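Local coordinates for protein mannan endo-1,4-beta-mannosidase (Bacillus subtilis, PDB 3CBW) that hydrolyses internal beta-1,4-mannosidic linkages in mannan, galactomannan and glucomannan, and takes part in glucomannan degradation, at residues 87-96 with 151-162. The protein carries 3 engineered substitutions. Numbering follows the deposited sequence.
Sequences IEDSIDVSCN and MLSKIADGLQEL
K154 NZ is gripped by two backbone carbonyls and a water: it donates to I91 O at 2.7 Å and, at a longer 3.3 Å, to E88 O, while water 1 links it to D89 OD1. In this family 26 TIM barrel the ammonium thus ties the 3-10 turn 87-90 and the following I91, in the loop after strand 72-79, to helix 143-163. It meets E88 O from above the carbonyl plane, on the face opposite I91 N. With CG anti to the backbone N (chi1 -165°) and the rest extended, the K154 chain runs alongside I91, CD lying 3.8 Å from I91 CB. A methionine here would probably leave I91 O and E88 O without their ammonium donor and break the water link to D89. Deeper in, I91 CD1 packs on I155 CG1 at 3.8 Å, and M151 SD lies against I87 CG1. V93 CG1 and CG2 sit over the bare CA of G158. Farther along, N96 OD1 is hydrogen-bonded to Y77 OH on strand 72-79, and N96 ND2 serves both G158 O (2.8 Å) and E161 OE1. The bond from N96 ND2 to E161 OE1, 2.9 Å, is nearly straight (169°) and lies in the amide plane, yet reaches OE1 from above the carboxylate, whose plane is turned 77° from the amide.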
ATOM      1  N   ILE A  87       7.621  -1.995  22.386  1.00 14.23           N
ATOM      2  CA  ILE A  87       6.951  -1.388  21.231  1.00 13.80           C
ATOM      3  C   ILE A  87       6.796  -2.354  20.045  1.00 13.66           C
ATOM      4  O   ILE A  87       5.767  -2.345  19.371  1.00 13.28           O
ATOM      5  CB  ILE A  87       7.621  -0.059  20.809  1.00 13.35           C
ATOM      6  CG1 ILE A  87       6.720   0.691  19.823  1.00 13.26           C
ATOM      7  CG2 ILE A  87       9.054  -0.283  20.267  1.00 13.43           C
ATOM      8  CD1 ILE A  87       7.099   2.132  19.647  1.00 13.51           C
ATOM      9  N   GLU A  88       7.787  -3.212  19.830  1.00 13.65           N
ATOM     10  CA  GLU A  88       7.733  -4.150  18.710  1.00 13.87           C
ATOM     11  C   GLU A  88       6.683  -5.260  18.869  1.00 13.64           C
ATOM     12  O   GLU A  88       6.389  -5.966  17.901  1.00 13.51           O
ATOM     13  CB  GLU A  88       9.126  -4.698  18.352  1.00 15.20           C
ATOM     14  CG  GLU A  88       9.731  -5.647  19.374  1.00 16.65           C
ATOM     15  CD  GLU A  88      10.507  -4.956  20.502  1.00 18.49           C
ATOM     16  OE1 GLU A  88      10.299  -3.748  20.777  1.00 18.48           O
ATOM     17  OE2 GLU A  88      11.341  -5.641  21.137  1.00 21.91           O
ATOM     18  N   ASP A  89       6.095  -5.403  20.063  1.00 13.61           N
ATOM     19  CA  ASP A  89       4.990  -6.349  20.258  1.00 14.23           C
ATOM     20  C   ASP A  89       3.772  -5.973  19.403  1.00 13.52           C
ATOM     21  O   ASP A  89       2.897  -6.809  19.147  1.00 14.16           O
ATOM     22  CB  ASP A  89       4.566  -6.420  21.731  1.00 14.96           C
ATOM     23  CG  ASP A  89       5.666  -6.922  22.652  1.00 17.18           C
ATOM     24  OD1 ASP A  89       6.665  -7.498  22.177  1.00 18.64           O
ATOM     25  OD2 ASP A  89       5.511  -6.725  23.879  1.00 19.70           O
ATOM     26  N   SER A  90       3.702  -4.709  18.995  1.00 12.72           N
ATOM     27  CA  SER A  90       2.673  -4.239  18.078  1.00 12.44           C
ATOM     28  C   SER A  90       2.763  -4.885  16.692  1.00 11.81           C
ATOM     29  O   SER A  90       1.792  -4.864  15.962  1.00 11.47           O
ATOM     30  CB  SER A  90       2.742  -2.710  17.948  1.00 12.73           C
ATOM     31  OG  SER A  90       3.942  -2.286  17.320  1.00 14.72           O
ATOM     32  N   ILE A  91       3.927  -5.417  16.338  1.00 11.15           N
ATOM     33  CA  ILE A  91       4.141  -6.054  15.043  1.00 11.26           C
ATOM     34  C   ILE A  91       3.838  -7.545  15.133  1.00 10.15           C
ATOM     35  O   ILE A  91       4.341  -8.228  16.023  1.00 11.15           O
ATOM     36  CB  ILE A  91       5.613  -5.874  14.589  1.00 11.53           C
ATOM     37  CG1 ILE A  91       6.037  -4.395  14.574  1.00 13.66           C
ATOM     38  CG2 ILE A  91       5.877  -6.571  13.256  1.00 10.87           C
ATOM     39  CD1 ILE A  91       5.307  -3.542  13.572  1.00 14.98           C
ATOM     40  N   ASP A  92       3.032  -8.047  14.203  1.00  9.97           N
ATOM     41  CA  ASP A  92       2.766  -9.487  14.067  1.00  9.81           C
ATOM     42  C   ASP A  92       2.844  -9.832  12.585  1.00  9.75           C
ATOM     43  O   ASP A  92       2.325  -9.090  11.760  1.00  9.42           O
ATOM     44  CB  ASP A  92       1.380  -9.827  14.640  1.00 10.61           C
ATOM     45  CG  ASP A  92       1.076 -11.320  14.622  1.00 11.26           C
ATOM     46  OD1 ASP A  92       1.141 -11.957  15.699  1.00 13.15           O
ATOM     47  OD2 ASP A  92       0.748 -11.869  13.543  1.00 11.82           O
ATOM     48  N   VAL A  93       3.492 -10.945  12.253  1.00  9.49           N
ATOM     49  CA  VAL A  93       3.726 -11.300  10.851  1.00  9.76           C
ATOM     50  C   VAL A  93       3.092 -12.638  10.457  1.00 10.23           C
ATOM     51  O   VAL A  93       3.385 -13.182   9.394  1.00 10.43           O
ATOM     52  CB  VAL A  93       5.232 -11.271  10.488  1.00  9.87           C
ATOM     53  CG1 VAL A  93       5.844  -9.936  10.854  1.00 10.37           C
ATOM     54  CG2 VAL A  93       5.999 -12.418  11.177  1.00 10.71           C
ATOM     55  N   SER A  94       2.184 -13.136  11.287  1.00 10.32           N
ATOM     56  CA  SER A  94       1.568 -14.449  11.055  1.00 10.92           C
ATOM     57  C   SER A  94       0.712 -14.539   9.787  1.00 10.47           C
ATOM     58  O   SER A  94       0.406 -15.646   9.346  1.00 10.71           O
ATOM     59  CB  SER A  94       0.769 -14.903  12.279  1.00 12.01           C
ATOM     60  OG  SER A  94      -0.353 -14.080  12.510  1.00 12.78           O
ATOM     61  N   CYS A  95       0.324 -13.401   9.210  1.00  9.99           N
ATOM     62  CA  CYS A  95      -0.407 -13.391   7.940  1.00  9.30           C
ATOM     63  C   CYS A  95       0.467 -13.846   6.765  1.00  9.16           C
ATOM     64  O   CYS A  95      -0.048 -14.099   5.685  1.00  9.24           O
ATOM     65  CB  CYS A  95      -0.970 -12.001   7.657  1.00 10.14           C
ATOM     66  SG  CYS A  95       0.303 -10.691   7.432  1.00  8.55           S
ATOM     67  N   ASN A  96       1.779 -13.956   6.975  1.00  8.89           N
ATOM     68  CA  ASN A  96       2.715 -14.306   5.902  1.00  9.41           C
ATOM     69  C   ASN A  96       2.339 -15.548   5.113  1.00  9.58           C
ATOM     70  O   ASN A  96       2.407 -15.542   3.894  1.00  9.28           O
ATOM     71  CB  ASN A  96       4.120 -14.501   6.449  1.00  9.53           C
ATOM     72  CG  ASN A  96       4.893 -13.208   6.570  1.00  9.30           C
ATOM     73  OD1 ASN A  96       4.454 -12.153   6.126  1.00  9.34           O
ATOM     74  ND2 ASN A  96       6.076 -13.295   7.156  1.00 10.08           N
ATOM     75  N   MET A 151      11.145  -2.025  15.830  1.00 10.25           N
ATOM     76  CA  MET A 151       9.999  -2.332  14.965  1.00  9.85           C
ATOM     77  C   MET A 151      10.455  -2.753  13.571  1.00  9.67           C
ATOM     78  O   MET A 151       9.976  -3.741  13.018  1.00  9.10           O
ATOM     79  CB  MET A 151       9.061  -1.127  14.852  1.00 10.32           C
ATOM     80  CG  MET A 151       8.300  -0.751  16.147  1.00 10.64           C
ATOM     81  SD  MET A 151       6.945   0.511  15.948  1.00  8.05           S
ATOM     82  CE  MET A 151       7.902   1.922  15.351  1.00 13.75           C
ATOM     83  N   LEU A 152      11.372  -1.988  12.996  1.00  9.21           N
ATOM     84  CA  LEU A 152      11.829  -2.288  11.646  1.00  9.50           C
ATOM     85  C   LEU A 152      12.471  -3.670  11.580  1.00  9.33           C
ATOM     86  O   LEU A 152      12.302  -4.383  10.597  1.00  9.23           O
ATOM     87  CB  LEU A 152      12.801  -1.220  11.142  1.00 10.03           C
ATOM     88  CG  LEU A 152      12.267   0.221  11.054  1.00 10.03           C
ATOM     89  CD1 LEU A 152      13.311   1.133  10.432  1.00 10.88           C
ATOM     90  CD2 LEU A 152      10.951   0.297  10.282  1.00 10.32           C
ATOM     91  N   SER A 153      13.217  -4.049  12.617  1.00  9.50           N
ATOM     92  CA  SER A 153      13.878  -5.342  12.636  1.00  9.88           C
ATOM     93  C   SER A 153      12.869  -6.472  12.600  1.00  9.44           C
ATOM     94  O   SER A 153      13.051  -7.445  11.875  1.00  9.47           O
ATOM     95  CB  SER A 153      14.764  -5.467  13.871  1.00 10.50           C
ATOM     96  OG  SER A 153      15.494  -6.671  13.821  1.00 12.41           O
ATOM     97  N   LYS A 154      11.794  -6.348  13.377  1.00  9.36           N
ATOM     98  CA  LYS A 154      10.783  -7.392  13.410  1.00  9.85           C
ATOM     99  C   LYS A 154      10.008  -7.458  12.089  1.00  9.32           C
ATOM    100  O   LYS A 154       9.686  -8.538  11.606  1.00  9.78           O
ATOM    101  CB  LYS A 154       9.843  -7.188  14.602  1.00 10.48           C
ATOM    102  CG  LYS A 154       8.996  -8.398  14.908  1.00 12.04           C
ATOM    103  CD  LYS A 154       8.186  -8.216  16.178  1.00 13.73           C
ATOM    104  CE  LYS A 154       7.313  -9.427  16.405  1.00 14.61           C
ATOM    105  NZ  LYS A 154       6.394  -9.211  17.566  1.00 14.27           N
ATOM    106  N   ILE A 155       9.717  -6.295  11.514  1.00  9.27           N
ATOM    107  CA  ILE A 155       9.081  -6.208  10.197  1.00  8.59           C
ATOM    108  C   ILE A 155       9.951  -6.908   9.150  1.00  8.39           C
ATOM    109  O   ILE A 155       9.460  -7.734   8.370  1.00  8.71           O
ATOM    110  CB  ILE A 155       8.808  -4.730   9.803  1.00  8.57           C
ATOM    111  CG1 ILE A 155       7.700  -4.152  10.691  1.00  8.34           C
ATOM    112  CG2 ILE A 155       8.425  -4.628   8.323  1.00  9.20           C
ATOM    113  CD1 ILE A 155       7.713  -2.640  10.759  1.00  9.72           C
ATOM    114  N   ALA A 156      11.247  -6.602   9.161  1.00  7.93           N
ATOM    115  CA  ALA A 156      12.170  -7.201   8.201  1.00  8.52           C
ATOM    116  C   ALA A 156      12.250  -8.711   8.366  1.00  8.90           C
ATOM    117  O   ALA A 156      12.314  -9.430   7.377  1.00  8.89           O
ATOM    118  CB  ALA A 156      13.546  -6.585   8.319  1.00  8.79           C
ATOM    119  N   ASP A 157      12.217  -9.201   9.609  1.00  9.12           N
ATOM    120  CA  ASP A 157      12.210 -10.652   9.842  1.00 10.11           C
ATOM    121  C   ASP A 157      10.995 -11.271   9.154  1.00 10.03           C
ATOM    122  O   ASP A 157      11.086 -12.334   8.541  1.00 11.07           O
ATOM    123  CB  ASP A 157      12.163 -10.979  11.338  1.00 10.55           C
ATOM    124  CG  ASP A 157      13.451 -10.632  12.083  1.00 11.53           C
ATOM    125  OD1 ASP A 157      14.486 -10.308  11.468  1.00 12.68           O
ATOM    126  OD2 ASP A 157      13.408 -10.704  13.336  1.00 14.13           O
ATOM    127  N   GLY A 158       9.847 -10.603   9.251  1.00  9.93           N
ATOM    128  CA  GLY A 158       8.643 -11.084   8.579  1.00 10.29           C
ATOM    129  C   GLY A 158       8.791 -11.038   7.070  1.00 10.00           C
ATOM    130  O   GLY A 158       8.463 -11.996   6.379  1.00  9.45           O
ATOM    131  N   LEU A 159       9.295  -9.930   6.552  1.00  9.43           N
ATOM    132  CA  LEU A 159       9.450  -9.797   5.099  1.00  9.21           C
ATOM    133  C   LEU A 159      10.409 -10.841   4.519  1.00  9.14           C
ATOM    134  O   LEU A 159      10.198 -11.359   3.410  1.00  8.56           O
ATOM    135  CB  LEU A 159       9.858  -8.377   4.702  1.00  8.98           C
ATOM    136  CG  LEU A 159       8.822  -7.298   5.041  1.00  9.27           C
ATOM    137  CD1 LEU A 159       9.390  -5.923   4.783  1.00  9.75           C
ATOM    138  CD2 LEU A 159       7.541  -7.489   4.268  1.00  9.72           C
ATOM    139  N   GLN A 160      11.436 -11.196   5.287  1.00  9.09           N
ATOM    140  CA  GLN A 160      12.399 -12.196   4.847  1.00  9.61           C
ATOM    141  C   GLN A 160      11.730 -13.535   4.554  1.00  9.93           C
ATOM    142  O   GLN A 160      12.134 -14.236   3.637  1.00 10.05           O
ATOM    143  CB  GLN A 160      13.463 -12.375   5.931  1.00  9.85           C
ATOM    144  CG  GLN A 160      14.535 -13.384   5.600  1.00 11.73           C
ATOM    145  CD  GLN A 160      15.434 -12.914   4.499  1.00 12.72           C
ATOM    146  OE1 GLN A 160      15.908 -11.775   4.513  1.00 14.97           O
ATOM    147  NE2 GLN A 160      15.692 -13.791   3.532  1.00 12.74           N
ATOM    148  N   GLU A 161      10.706 -13.879   5.336  1.00  9.95           N
ATOM    149  CA  GLU A 161      10.007 -15.143   5.130  1.00 10.57           C
ATOM    150  C   GLU A 161       9.415 -15.213   3.712  1.00 10.44           C
ATOM    151  O   GLU A 161       9.489 -16.236   3.036  1.00 10.53           O
ATOM    152  CB  GLU A 161       8.922 -15.342   6.184  1.00 11.29           C
ATOM    153  CG  GLU A 161       8.271 -16.701   6.076  1.00 13.22           C
ATOM    154  CD  GLU A 161       7.182 -16.942   7.095  1.00 15.03           C
ATOM    155  OE1 GLU A 161       6.832 -16.019   7.879  1.00 14.72           O
ATOM    156  OE2 GLU A 161       6.671 -18.081   7.089  1.00 18.45           O
ATOM    157  N   LEU A 162       8.852 -14.101   3.248  1.00  9.86           N
ATOM    158  CA  LEU A 162       8.288 -14.035   1.901  1.00 10.41           C
ATOM    159  C   LEU A 162       9.392 -14.055   0.846  1.00  9.94           C
ATOM    160  O   LEU A 162       9.259 -14.725  -0.180  1.00  9.92           O
ATOM    161  CB  LEU A 162       7.409 -12.783   1.751  1.00 10.53           C
ATOM    162  CG  LEU A 162       6.341 -12.611   2.847  1.00 13.84           C
ATOM    163  CD1 LEU A 162       5.740 -11.221   2.811  1.00 15.30           C
ATOM    164  CD2 LEU A 162       5.270 -13.658   2.774  1.00 17.34           C
TER
HETATM  165  O   HOH W   1       7.744  -8.555  19.929  1.00 19.44           O
HETATM  166  O   HOH W   2       4.615 -15.965   9.686  1.00 27.98           O